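PDB 5DX9: trehalose-6-phosphate phosphatase from Cryptococcus neoformans, which belongs to the trehalose-phosphatase family of the HAD clan and holds a magnesium ion in an alpha/beta core domain. Local coordinates for residues 23-26 with 30-33; 83-88 with 92-97; 173-178 with 182-187. One frame throughout, in Å; residues are numbered along the deposited sequence.

How the contacts relate
Contacts 1 and 2 are buried and reach the same mixed sheet, contact 1 through strand 21-25 and contact 2 through strands 84-87 and 92-94, with strand 60-65 between them. Contact 3, only partly buried, belongs to a separate antiparallel sheet of four strands. Contacts 2 and 3 are both antiparallel hairpins held by backbone bonds, whereas in contact 1 a strand end meets a loop through one side-chain hydrogen bond and apolar packing. Contacts 1 and 3 both touch the bound 6-O-phosphono-alpha-D-glucopyranose, the first at the phosphate and the second at a sugar hydroxyl; their centres lie about 19 Å apart. Contact 2 touches no ligand.

Contact 1. Residues 23-26 with 30-33; sequences LLFN and TLTP. Unlike the reference sequence in segment 23-26: Asn26 (reference Asp). With MG (magnesium ion), chain C; G6P (6-O-phosphono-alpha-D-glucopyranose), chain B.
Asn26 OD1 is gripped from two directions: the magnesium ion sits 2.1 Å from it, and Thr30 OG1 donates a hydrogen bond to it at 3.0 Å. The hydroxyl lies in the carbonyl plane on a lone pair, with a C=O...donor angle of 108°. Thr30 places it there with OG1 anti to its own carbonyl carbon (chi1 -64°). Asn26 stands where the reference sequence has Asp. Its other branch, ND2, donates to O3P of the bound 6-O-phosphono-alpha-D-glucopyranose at 3.0 Å and also to the backbone O of Ile65, so both ends of the amide are fixed and its rotation is set. Phosphate O2P, two waters, Asp28 O and Asp212 OD1 complete six ligands round the magnesium. Away from the metal the contact turns apolar. Leu31 crosses Phe25 at about a right angle, its CD1 reaching Phe25 CB at 3.6 Å, while Leu31 CG lies 3.5 Å from Asn26 O. The Phe25 ring meets Phe298 edge-to-face. Position 26 and Asp28, which binds through its backbone O, have the spacing of the DxD motif at the end of the first core strand in the HAD fold.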
ATOM      1  N   LEU A  23      -0.470   4.663 -11.041  1.00 46.74           N
ATOM      2  CA  LEU A  23       0.301   5.378 -10.030  1.00 48.12           C
ATOM      3  C   LEU A  23      -0.159   5.008  -8.622  1.00 49.66           C
ATOM      4  O   LEU A  23      -1.265   5.355  -8.204  1.00 48.72           O
ATOM      5  CB  LEU A  23       0.195   6.889 -10.244  1.00 43.95           C
ATOM      6  CG  LEU A  23       0.588   7.406 -11.631  1.00 48.88           C
ATOM      7  CD1 LEU A  23       0.485   8.934 -11.695  1.00 46.44           C
ATOM      8  CD2 LEU A  23       1.986   6.929 -12.006  1.00 42.33           C
ATOM      9  N   LEU A  24       0.707   4.316  -7.889  1.00 44.33           N
ATOM     10  CA  LEU A  24       0.339   3.763  -6.591  1.00 42.89           C
ATOM     11  C   LEU A  24       1.171   4.356  -5.462  1.00 42.86           C
ATOM     12  O   LEU A  24       2.395   4.221  -5.443  1.00 42.61           O
ATOM     13  CB  LEU A  24       0.487   2.245  -6.618  1.00 42.75           C
ATOM     14  CG  LEU A  24      -0.234   1.586  -7.797  1.00 43.44           C
ATOM     15  CD1 LEU A  24       0.104   0.106  -7.896  1.00 42.92           C
ATOM     16  CD2 LEU A  24      -1.739   1.802  -7.694  1.00 44.54           C
ATOM     17  N   PHE A  25       0.498   5.013  -4.522  1.00 42.44           N
ATOM     18  CA  PHE A  25       1.172   5.672  -3.407  1.00 42.04           C
ATOM     19  C   PHE A  25       0.744   5.140  -2.046  1.00 44.92           C
ATOM     20  O   PHE A  25      -0.443   5.156  -1.708  1.00 43.67           O
ATOM     21  CB  PHE A  25       0.913   7.178  -3.434  1.00 40.24           C
ATOM     22  CG  PHE A  25       1.409   7.863  -4.672  1.00 47.33           C
ATOM     23  CD1 PHE A  25       2.686   8.399  -4.720  1.00 44.57           C
ATOM     24  CD2 PHE A  25       0.592   7.987  -5.785  1.00 43.94           C
ATOM     25  CE1 PHE A  25       3.140   9.038  -5.852  1.00 45.17           C
ATOM     26  CE2 PHE A  25       1.040   8.625  -6.920  1.00 42.63           C
ATOM     27  CZ  PHE A  25       2.315   9.151  -6.956  1.00 46.19           C
ATOM     28  N   ASN A  26       1.715   4.686  -1.259  1.00 44.18           N
ATOM     29  CA  ASN A  26       1.500   4.489   0.170  1.00 40.78           C
ATOM     30  C   ASN A  26       1.297   5.863   0.787  1.00 42.02           C
ATOM     31  O   ASN A  26       1.624   6.873   0.160  1.00 39.70           O
ATOM     32  CB  ASN A  26       2.681   3.758   0.814  1.00 42.51           C
ATOM     33  CG  ASN A  26       2.492   3.534   2.307  1.00 40.36           C
ATOM     34  OD1 ASN A  26       3.195   4.116   3.126  1.00 40.90           O
ATOM     35  ND2 ASN A  26       1.546   2.683   2.659  1.00 40.63           N
ATOM     36  N   THR A  30       5.410   7.881   3.274  1.00 42.24           N
ATOM     37  CA  THR A  30       5.625   7.885   1.834  1.00 41.70           C
ATOM     38  C   THR A  30       5.190   9.197   1.195  1.00 43.90           C
ATOM     39  O   THR A  30       5.950   9.810   0.452  1.00 42.02           O
ATOM     40  CB  THR A  30       4.884   6.726   1.157  1.00 40.18           C
ATOM     41  OG1 THR A  30       5.429   5.481   1.614  1.00 40.37           O
ATOM     42  CG2 THR A  30       5.035   6.817  -0.357  1.00 42.08           C
ATOM     43  N   LEU A  31       3.963   9.620   1.482  1.00 45.13           N
ATOM     44  CA  LEU A  31       3.460  10.900   0.993  1.00 43.52           C
ATOM     45  C   LEU A  31       3.523  11.961   2.081  1.00 46.16           C
ATOM     46  O   LEU A  31       3.404  13.158   1.814  1.00 47.71           O
ATOM     47  CB  LEU A  31       2.027  10.757   0.482  1.00 44.72           C
ATOM     48  CG  LEU A  31       1.897  10.159  -0.918  1.00 42.24           C
ATOM     49  CD1 LEU A  31       0.446  10.114  -1.354  1.00 45.34           C
ATOM     50  CD2 LEU A  31       2.730  10.962  -1.904  1.00 45.66           C
ATOM     51  N   THR A  32       3.717  11.511   3.314  1.00 43.46           N
ATOM     52  CA  THR A  32       3.765  12.406   4.459  1.00 44.67           C
ATOM     53  C   THR A  32       4.691  11.802   5.506  1.00 42.60           C
ATOM     54  O   THR A  32       4.797  10.581   5.613  1.00 43.66           O
ATOM     55  CB  THR A  32       2.356  12.648   5.055  1.00 45.65           C
ATOM     56  OG1 THR A  32       2.390  13.763   5.956  1.00 51.51           O
ATOM     57  CG2 THR A  32       1.859  11.409   5.788  1.00 44.22           C
ATOM     58  N   PRO A  33       5.387  12.655   6.267  1.00 41.89           N
ATOM     59  CA  PRO A  33       6.334  12.164   7.273  1.00 46.26           C
ATOM     60  C   PRO A  33       5.672  11.333   8.372  1.00 43.04           C
ATOM     61  O   PRO A  33       4.478  11.478   8.633  1.00 43.94           O
ATOM     62  CB  PRO A  33       6.926  13.451   7.858  1.00 43.36           C
ATOM     63  CG  PRO A  33       6.686  14.499   6.817  1.00 44.69           C
ATOM     64  CD  PRO A  33       5.396  14.125   6.164  1.00 47.18           C
TER
HETATM   65 MG    MG C 401       3.697   3.684   5.101  1.00 46.55          MG
HETATM   66  C1  G6P B   2      -0.166   4.545  10.740  1.00 43.13           C
HETATM   67  C2  G6P B   2      -1.583   4.178  11.160  1.00 45.05           C
HETATM   68  C3  G6P B   2      -1.692   2.715  11.544  1.00 47.04           C
HETATM   69  C4  G6P B   2      -1.281   1.837  10.381  1.00 48.43           C
HETATM   70  C5  G6P B   2       0.003   2.279   9.652  1.00 47.92           C
HETATM   71  C6  G6P B   2      -0.066   1.975   8.143  1.00 44.86           C
HETATM   72  O1  G6P B   2       0.754   4.526  11.835  1.00 43.69           O
HETATM   73  O2  G6P B   2      -1.977   5.010  12.248  1.00 46.41           O
HETATM   74  O3  G6P B   2      -3.051   2.383  11.858  1.00 49.05           O
HETATM   75  O4  G6P B   2      -1.149   0.524  10.944  1.00 43.36           O
HETATM   76  O5  G6P B   2       0.295   3.684   9.698  1.00 41.98           O
HETATM   77  O6  G6P B   2      -0.080   3.195   7.360  1.00 46.74           O
HETATM   78  P   G6P B   2       0.466   3.226   5.826  1.00 44.37           P
HETATM   79  O1P G6P B   2      -0.277   4.325   4.915  1.00 44.09           O
HETATM   80  O2P G6P B   2       1.909   3.558   5.844  1.00 42.70           O
HETATM   81  O3P G6P B   2       0.244   1.749   5.226  1.00 44.18           O
HETATM   82  O   HOH W   1       4.771   3.722   6.900  1.00 40.99           O
HETATM   83  O   HOH W   2       3.509   1.700   4.615  1.00 40.48           O

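Contact 2. Residues 83-88 with 92-97; sequences LGLSAE and FVKQPG
Leu85 and Lys94 form the tightest part of this hairpin, a hydrogen-bonded antiparallel pair in which Lys94 N reaches Leu85 O at 2.6 Å, almost straight (N-H...O 170°). The return bond, Leu85 N to Lys94 O, measures 2.8 Å. Two residues along, Ala87 and Phe92 pair in the same way but less closely: Phe92 N lies 3.2 Å from Ala87 O, and the bond is bent to 139°. Phe92 O has two donors. Ala87 N approaches it at 3.0 Å from above the carbonyl plane, and Ser86 OG comes at 3.1 Å, tilted by less; OG gets there by standing anti to the Ser86 backbone N (chi1 -172°). Side chains alternate between the faces. Leu85, Ala87, Phe92 and Lys94 share one, where helix 70-77 contributes Leu73 against Ala87 and Glu74 as salt-bridge partner of Lys94 NZ. Ser86 and Val93 share the other and meet Ile193 of helix 190-200. Glu88 runs alongside Phe92, its CD in plane at the ring edge and OE2 3.7 Å from Phe92 CE2; the carboxylate itself is held by the backbone N of Lys136 and of Ala137 and by Ser138 OG.

After Lys94 the hydrogen-bonded pairing stops. Partly exposed Pro96 still packs closely on the first strand, CG 3.7 Å from Gly84 N; the loose, solvent side is at Gln95, which leaves that strand at CB and bonds through OE1 to Arg196 NH2. Strand-to-strand cohesion therefore rests on backbone bonds, reinforced by one serine hydroxyl, while the salt bridge of Lys94 and the hydrogen bonds that residues 136-138 give Glu88 would tie the hairpin to its surroundings.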
ATOM      1  N   LEU A  83      -9.479   9.749  -7.311  1.00 56.85           N
ATOM      2  CA  LEU A  83      -8.492   9.049  -6.493  1.00 55.11           C
ATOM      3  C   LEU A  83      -9.059   7.790  -5.851  1.00 55.71           C
ATOM      4  O   LEU A  83      -9.929   7.860  -4.981  1.00 58.42           O
ATOM      5  CB  LEU A  83      -7.947   9.973  -5.406  1.00 52.31           C
ATOM      6  CG  LEU A  83      -6.964   9.307  -4.442  1.00 53.19           C
ATOM      7  CD1 LEU A  83      -5.754   8.778  -5.195  1.00 46.63           C
ATOM      8  CD2 LEU A  83      -6.547  10.278  -3.349  1.00 49.35           C
ATOM      9  N   GLY A  84      -8.562   6.636  -6.285  1.00 52.33           N
ATOM     10  CA  GLY A  84      -8.918   5.375  -5.663  1.00 54.79           C
ATOM     11  C   GLY A  84      -8.289   5.283  -4.286  1.00 53.21           C
ATOM     12  O   GLY A  84      -7.272   5.924  -4.020  1.00 51.67           O
ATOM     13  N   LEU A  85      -8.893   4.491  -3.406  1.00 50.92           N
ATOM     14  CA  LEU A  85      -8.383   4.355  -2.047  1.00 55.09           C
ATOM     15  C   LEU A  85      -8.465   2.913  -1.553  1.00 56.13           C
ATOM     16  O   LEU A  85      -9.518   2.279  -1.622  1.00 58.04           O
ATOM     17  CB  LEU A  85      -9.146   5.279  -1.096  1.00 51.79           C
ATOM     18  CG  LEU A  85      -9.043   6.781  -1.364  1.00 53.40           C
ATOM     19  CD1 LEU A  85      -9.936   7.561  -0.409  1.00 54.78           C
ATOM     20  CD2 LEU A  85      -7.602   7.252  -1.247  1.00 53.61           C
ATOM     21  N   SER A  86      -7.342   2.398  -1.063  1.00 50.02           N
ATOM     22  CA  SER A  86      -7.309   1.072  -0.465  1.00 50.03           C
ATOM     23  C   SER A  86      -6.914   1.201   1.003  1.00 52.18           C
ATOM     24  O   SER A  86      -5.896   1.811   1.329  1.00 50.86           O
ATOM     25  CB  SER A  86      -6.342   0.158  -1.215  1.00 46.86           C
ATOM     26  OG  SER A  86      -6.440  -1.178  -0.754  1.00 49.72           O
ATOM     27  N   ALA A  87      -7.732   0.641   1.888  1.00 53.45           N
ATOM     28  CA  ALA A  87      -7.544   0.844   3.318  1.00 47.23           C
ATOM     29  C   ALA A  87      -7.293  -0.460   4.058  1.00 45.74           C
ATOM     30  O   ALA A  87      -7.729  -1.528   3.629  1.00 47.41           O
ATOM     31  CB  ALA A  87      -8.751   1.558   3.911  1.00 50.82           C
ATOM     32  N   GLU A  88      -6.578  -0.352   5.174  1.00 46.44           N
ATOM     33  CA  GLU A  88      -6.330  -1.476   6.069  1.00 49.08           C
ATOM     34  C   GLU A  88      -5.657  -2.644   5.353  1.00 50.57           C
ATOM     35  O   GLU A  88      -6.066  -3.798   5.494  1.00 50.50           O
ATOM     36  CB  GLU A  88      -7.639  -1.923   6.727  1.00 48.17           C
ATOM     37  CG  GLU A  88      -8.390  -0.769   7.388  1.00 47.38           C
ATOM     38  CD  GLU A  88      -9.417  -1.221   8.408  1.00 48.97           C
ATOM     39  OE1 GLU A  88      -9.197  -2.260   9.064  1.00 47.62           O
ATOM     40  OE2 GLU A  88     -10.446  -0.530   8.557  1.00 48.00           O
ATOM     41  N   PHE A  92      -9.992  -3.336   2.227  1.00 61.05           N
ATOM     42  CA  PHE A  92     -11.026  -2.481   1.652  1.00 60.24           C
ATOM     43  C   PHE A  92     -10.504  -1.751   0.424  1.00 62.15           C
ATOM     44  O   PHE A  92      -9.327  -1.391   0.359  1.00 59.10           O
ATOM     45  CB  PHE A  92     -11.531  -1.470   2.679  1.00 57.84           C
ATOM     46  CG  PHE A  92     -12.217  -2.095   3.854  1.00 64.26           C
ATOM     47  CD1 PHE A  92     -13.455  -2.697   3.704  1.00 66.05           C
ATOM     48  CD2 PHE A  92     -11.630  -2.078   5.108  1.00 57.41           C
ATOM     49  CE1 PHE A  92     -14.094  -3.275   4.782  1.00 66.63           C
ATOM     50  CE2 PHE A  92     -12.266  -2.654   6.192  1.00 60.17           C
ATOM     51  CZ  PHE A  92     -13.500  -3.253   6.028  1.00 61.77           C
ATOM     52  N   VAL A  93     -11.388  -1.529  -0.544  1.00 63.40           N
ATOM     53  CA  VAL A  93     -11.019  -0.870  -1.792  1.00 61.97           C
ATOM     54  C   VAL A  93     -12.133   0.045  -2.297  1.00 65.33           C
ATOM     55  O   VAL A  93     -13.223  -0.418  -2.633  1.00 65.06           O
ATOM     56  CB  VAL A  93     -10.687  -1.900  -2.892  1.00 59.93           C
ATOM     57  CG1 VAL A  93     -10.107  -1.206  -4.115  1.00 62.68           C
ATOM     58  CG2 VAL A  93      -9.723  -2.948  -2.364  1.00 63.63           C
ATOM     59  N   LYS A  94     -11.860   1.346  -2.344  1.00 61.98           N
ATOM     60  CA  LYS A  94     -12.799   2.294  -2.933  1.00 62.47           C
ATOM     61  C   LYS A  94     -12.274   2.830  -4.260  1.00 60.07           C
ATOM     62  O   LYS A  94     -11.419   3.717  -4.285  1.00 59.61           O
ATOM     63  CB  LYS A  94     -13.072   3.460  -1.984  1.00 61.14           C
ATOM     64  CG  LYS A  94     -13.908   4.558  -2.619  1.00 63.91           C
ATOM     65  CD  LYS A  94     -13.654   5.905  -1.963  1.00 65.47           C
ATOM     66  CE  LYS A  94     -14.228   7.036  -2.802  1.00 68.81           C
ATOM     67  NZ  LYS A  94     -13.906   8.376  -2.245  1.00 65.14           N
ATOM     68  N   GLN A  95     -12.790   2.289  -5.359  1.00 65.10           N
ATOM     69  CA  GLN A  95     -12.405   2.733  -6.694  1.00 63.41           C
ATOM     70  C   GLN A  95     -12.701   4.217  -6.895  1.00 63.14           C
ATOM     71  O   GLN A  95     -13.499   4.798  -6.161  1.00 62.54           O
ATOM     72  CB  GLN A  95     -13.129   1.911  -7.757  1.00 65.06           C
ATOM     73  CG  GLN A  95     -12.962   0.412  -7.599  1.00 66.62           C
ATOM     74  CD  GLN A  95     -13.704  -0.367  -8.664  1.00 69.64           C
ATOM     75  OE1 GLN A  95     -13.542  -1.582  -8.788  1.00 71.43           O
ATOM     76  NE2 GLN A  95     -14.525   0.330  -9.442  1.00 73.32           N
ATOM     77  N   PRO A  96     -12.048   4.832  -7.893  1.00 63.29           N
ATOM     78  CA  PRO A  96     -12.262   6.245  -8.226  1.00 63.12           C
ATOM     79  C   PRO A  96     -13.729   6.546  -8.524  1.00 63.51           C
ATOM     80  O   PRO A  96     -14.245   7.577  -8.106  1.00 66.20           O
ATOM     81  CB  PRO A  96     -11.392   6.446  -9.471  1.00 62.15           C
ATOM     82  CG  PRO A  96     -10.327   5.406  -9.352  1.00 60.94           C
ATOM     83  CD  PRO A  96     -11.008   4.218  -8.735  1.00 61.98           C
ATOM     84  N   GLY A  97     -14.401   5.643  -9.226  1.00 63.72           N
ATOM     85  CA  GLY A  97     -15.805   5.842  -9.536  1.00 71.44           C
ATOM     86  C   GLY A  97     -16.690   5.921  -8.303  1.00 74.90           C
ATOM     87  O   GLY A  97     -17.332   6.942  -8.047  1.00 71.33           O
TER

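Contact 3. Residues 173-178 with 182-187; sequences EVLVGK and EVRPLA. With G6P (6-O-phosphono-alpha-D-glucopyranose), chain B; GLC (alpha-D-glucopyranose), chain D.
Glu173 and Arg184 lie side by side and point the same way. A bend in the Glu173 chain (chi2 58°) turns its carboxylate off, and CB and CG meet the guanidinium. Glu173 CB sits over one face, 3.4 Å above the plane and offset toward the rim. The carboxylate is turned 52° from that plane, and Glu173 OE1 stays 5.0 Å from Arg184 NH2, too far for a salt bridge. Instead NH1 donates to Pro185 O, which lies in the guanidinium plane, at 2.9 Å, and NH1 also bonds weakly to Leu186 O. Leu175 crosses Arg184 at about a right angle, its CD2 4.0 Å from NE. The side chain of Glu182 lies beside that of Leu175 and points the same way; with CG anti to the backbone N (chi1 -168°) and an extended chain, it carries OE2 to 2.6 Å from O4 of 6-O-phosphono-alpha-D-glucopyranose, which donates the bond. Lys135 forms a salt bridge with OE1, and His89 bonds to OE2. At the turn end of the hairpin, Lys178 O accepts from O2 of alpha-D-glucopyranose at 3.0 Å and also from O3. Four backbone bonds join the strands, Leu175 N to Glu182 O being the shortest at 2.6 Å. Strand 172-177 is outermost in its four-stranded antiparallel sheet, and strand 180-185 lies between it and strand 139-142; Val174 and Val183 pack on helix 148-166, Val183 also on helix 112-125.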
ATOM      1  N   GLU A 173      -2.181 -12.152  10.263  1.00 45.39           N
ATOM      2  CA  GLU A 173      -0.762 -11.848  10.154  1.00 47.32           C
ATOM      3  C   GLU A 173      -0.428 -10.762  11.162  1.00 44.36           C
ATOM      4  O   GLU A 173      -1.163  -9.785  11.302  1.00 40.03           O
ATOM      5  CB  GLU A 173      -0.379 -11.404   8.739  1.00 41.89           C
ATOM      6  CG  GLU A 173       1.133 -11.278   8.526  1.00 46.07           C
ATOM      7  CD  GLU A 173       1.878 -12.576   8.814  1.00 50.84           C
ATOM      8  OE1 GLU A 173       1.483 -13.629   8.266  1.00 55.06           O
ATOM      9  OE2 GLU A 173       2.852 -12.551   9.597  1.00 56.41           O
ATOM     10  N   VAL A 174       0.680 -10.943  11.867  1.00 44.85           N
ATOM     11  CA  VAL A 174       1.105  -9.983  12.869  1.00 43.48           C
ATOM     12  C   VAL A 174       2.201  -9.100  12.306  1.00 45.20           C
ATOM     13  O   VAL A 174       3.282  -9.576  11.957  1.00 47.10           O
ATOM     14  CB  VAL A 174       1.602 -10.677  14.141  1.00 43.07           C
ATOM     15  CG1 VAL A 174       2.154  -9.654  15.125  1.00 44.19           C
ATOM     16  CG2 VAL A 174       0.476 -11.484  14.764  1.00 45.31           C
ATOM     17  N   LEU A 175       1.910  -7.808  12.226  1.00 44.98           N
ATOM     18  CA  LEU A 175       2.799  -6.851  11.592  1.00 41.71           C
ATOM     19  C   LEU A 175       3.593  -6.050  12.614  1.00 44.77           C
ATOM     20  O   LEU A 175       3.025  -5.480  13.545  1.00 41.70           O
ATOM     21  CB  LEU A 175       1.995  -5.904  10.702  1.00 42.05           C
ATOM     22  CG  LEU A 175       1.079  -6.545   9.657  1.00 41.48           C
ATOM     23  CD1 LEU A 175       0.258  -5.474   8.952  1.00 39.98           C
ATOM     24  CD2 LEU A 175       1.883  -7.363   8.648  1.00 38.89           C
ATOM     25  N   VAL A 176       4.910  -6.012  12.437  1.00 41.98           N
ATOM     26  CA  VAL A 176       5.757  -5.139  13.238  1.00 46.75           C
ATOM     27  C   VAL A 176       6.022  -3.847  12.472  1.00 48.52           C
ATOM     28  O   VAL A 176       6.885  -3.793  11.592  1.00 49.92           O
ATOM     29  CB  VAL A 176       7.090  -5.811  13.609  1.00 47.82           C
ATOM     30  CG1 VAL A 176       8.002  -4.822  14.321  1.00 48.30           C
ATOM     31  CG2 VAL A 176       6.841  -7.034  14.476  1.00 48.47           C
ATOM     32  N   GLY A 177       5.258  -2.813  12.800  1.00 44.21           N
ATOM     33  CA  GLY A 177       5.341  -1.553  12.095  1.00 44.58           C
ATOM     34  C   GLY A 177       6.300  -0.590  12.760  1.00 44.21           C
ATOM     35  O   GLY A 177       7.060  -0.970  13.649  1.00 42.95           O
ATOM     36  N   LYS A 178       6.266   0.663  12.317  1.00 45.73           N
ATOM     37  CA  LYS A 178       7.133   1.692  12.873  1.00 46.84           C
ATOM     38  C   LYS A 178       6.599   2.148  14.220  1.00 45.25           C
ATOM     39  O   LYS A 178       5.686   2.958  14.300  1.00 44.58           O
ATOM     40  CB  LYS A 178       7.262   2.873  11.908  1.00 45.32           C
ATOM     41  CG  LYS A 178       7.806   2.479  10.545  1.00 48.73           C
ATOM     42  CD  LYS A 178       8.313   3.673   9.755  1.00 48.86           C
ATOM     43  CE  LYS A 178       9.083   3.212   8.517  1.00 50.66           C
ATOM     44  NZ  LYS A 178       9.442   4.347   7.611  1.00 52.95           N
ATOM     45  N   GLU A 182       0.573  -4.417  14.600  1.00 42.61           N
ATOM     46  CA  GLU A 182      -0.715  -4.492  13.927  1.00 42.41           C
ATOM     47  C   GLU A 182      -1.070  -5.928  13.569  1.00 41.87           C
ATOM     48  O   GLU A 182      -0.204  -6.723  13.211  1.00 42.27           O
ATOM     49  CB  GLU A 182      -0.718  -3.625  12.670  1.00 44.50           C
ATOM     50  CG  GLU A 182      -2.100  -3.425  12.072  1.00 43.63           C
ATOM     51  CD  GLU A 182      -2.101  -2.430  10.930  1.00 47.29           C
ATOM     52  OE1 GLU A 182      -3.203  -2.022  10.495  1.00 46.61           O
ATOM     53  OE2 GLU A 182      -0.999  -2.055  10.471  1.00 44.71           O
ATOM     54  N   VAL A 183      -2.348  -6.262  13.684  1.00 44.20           N
ATOM     55  CA  VAL A 183      -2.819  -7.578  13.281  1.00 41.70           C
ATOM     56  C   VAL A 183      -3.832  -7.401  12.169  1.00 41.35           C
ATOM     57  O   VAL A 183      -4.757  -6.600  12.290  1.00 43.34           O
ATOM     58  CB  VAL A 183      -3.453  -8.355  14.449  1.00 39.87           C
ATOM     59  CG1 VAL A 183      -3.865  -9.746  13.990  1.00 41.64           C
ATOM     60  CG2 VAL A 183      -2.488  -8.438  15.618  1.00 39.37           C
ATOM     61  N   ARG A 184      -3.639  -8.134  11.078  1.00 42.11           N
ATOM     62  CA  ARG A 184      -4.537  -8.062   9.930  1.00 43.92           C
ATOM     63  C   ARG A 184      -4.971  -9.454   9.525  1.00 41.27           C
ATOM     64  O   ARG A 184      -4.379 -10.440   9.958  1.00 42.61           O
ATOM     65  CB  ARG A 184      -3.864  -7.372   8.741  1.00 45.70           C
ATOM     66  CG  ARG A 184      -2.733  -8.185   8.116  1.00 45.79           C
ATOM     67  CD  ARG A 184      -2.474  -7.764   6.677  1.00 45.12           C
ATOM     68  NE  ARG A 184      -1.152  -8.178   6.220  1.00 45.02           N
ATOM     69  CZ  ARG A 184      -0.851  -9.397   5.780  1.00 50.40           C
ATOM     70  NH1 ARG A 184      -1.776 -10.349   5.737  1.00 47.05           N
ATOM     71  NH2 ARG A 184       0.387  -9.667   5.388  1.00 50.26           N
ATOM     72  N   PRO A 185      -6.010  -9.539   8.686  1.00 43.15           N
ATOM     73  CA  PRO A 185      -6.401 -10.829   8.121  1.00 43.65           C
ATOM     74  C   PRO A 185      -5.254 -11.390   7.297  1.00 46.68           C
ATOM     75  O   PRO A 185      -4.587 -10.636   6.584  1.00 44.41           O
ATOM     76  CB  PRO A 185      -7.609 -10.484   7.244  1.00 47.19           C
ATOM     77  CG  PRO A 185      -8.110  -9.178   7.772  1.00 49.06           C
ATOM     78  CD  PRO A 185      -6.883  -8.447   8.230  1.00 44.96           C
ATOM     79  N   LEU A 186      -5.021 -12.693   7.405  1.00 46.39           N
ATOM     80  CA  LEU A 186      -3.894 -13.326   6.736  1.00 47.34           C
ATOM     81  C   LEU A 186      -4.001 -13.252   5.219  1.00 46.07           C
ATOM     82  O   LEU A 186      -2.989 -13.157   4.527  1.00 46.53           O
ATOM     83  CB  LEU A 186      -3.773 -14.789   7.167  1.00 44.97           C
ATOM     84  CG  LEU A 186      -2.696 -15.599   6.440  1.00 48.80           C
ATOM     85  CD1 LEU A 186      -1.307 -15.062   6.768  1.00 50.64           C
ATOM     86  CD2 LEU A 186      -2.805 -17.083   6.779  1.00 48.56           C
ATOM     87  N   ALA A 187      -5.228 -13.285   4.709  1.00 45.82           N
ATOM     88  CA  ALA A 187      -5.458 -13.479   3.280  1.00 49.46           C
ATOM     89  C   ALA A 187      -5.463 -12.182   2.471  1.00 46.82           C
ATOM     90  O   ALA A 187      -5.655 -12.206   1.257  1.00 50.82           O
ATOM     91  CB  ALA A 187      -6.767 -14.230   3.067  1.00 50.05           C
TER
HETATM   92  C1  G6P B   2      -0.166   4.545  10.740  1.00 43.13           C
HETATM   93  C2  G6P B   2      -1.583   4.178  11.160  1.00 45.05           C
HETATM   94  C3  G6P B   2      -1.692   2.715  11.544  1.00 47.04           C
HETATM   95  C4  G6P B   2      -1.281   1.837  10.381  1.00 48.43           C
HETATM   96  C5  G6P B   2       0.003   2.279   9.652  1.00 47.92           C
HETATM   97  C6  G6P B   2      -0.066   1.975   8.143  1.00 44.86           C
HETATM   98  O1  G6P B   2       0.754   4.526  11.835  1.00 43.69           O
HETATM   99  O2  G6P B   2      -1.977   5.010  12.248  1.00 46.41           O
HETATM  100  O3  G6P B   2      -3.051   2.383  11.858  1.00 49.05           O
HETATM  101  O4  G6P B   2      -1.149   0.524  10.944  1.00 43.36           O
HETATM  102  O5  G6P B   2       0.295   3.684   9.698  1.00 41.98           O
HETATM  103  O6  G6P B   2      -0.080   3.195   7.360  1.00 46.74           O
HETATM  104  P   G6P B   2       0.466   3.226   5.826  1.00 44.37           P
HETATM  105  O1P G6P B   2      -0.277   4.325   4.915  1.00 44.09           O
HETATM  106  O2P G6P B   2       1.909   3.558   5.844  1.00 42.70           O
HETATM  107  O3P G6P B   2       0.244   1.749   5.226  1.00 44.18           O
HETATM  108  C1  GLC D   1       2.032   5.059  11.460  1.00 44.31           C
HETATM  109  C2  GLC D   1       3.051   4.818  12.575  1.00 43.93           C
HETATM  110  C3  GLC D   1       2.763   5.703  13.779  1.00 44.26           C
HETATM  111  C4  GLC D   1       2.629   7.166  13.376  1.00 44.56           C
HETATM  112  C5  GLC D   1       1.620   7.322  12.241  1.00 43.01           C
HETATM  113  C6  GLC D   1       1.600   8.745  11.684  1.00 44.02           C
HETATM  114  O2  GLC D   1       3.028   3.427  12.948  1.00 46.28           O
HETATM  115  O3  GLC D   1       3.824   5.573  14.731  1.00 47.35           O
HETATM  116  O4  GLC D   1       2.234   7.917  14.535  1.00 50.19           O
HETATM  117  O5  GLC D   1       1.934   6.451  11.157  1.00 44.36           O
HETATM  118  O6  GLC D   1       2.932   9.168  11.363  1.00 42.54           O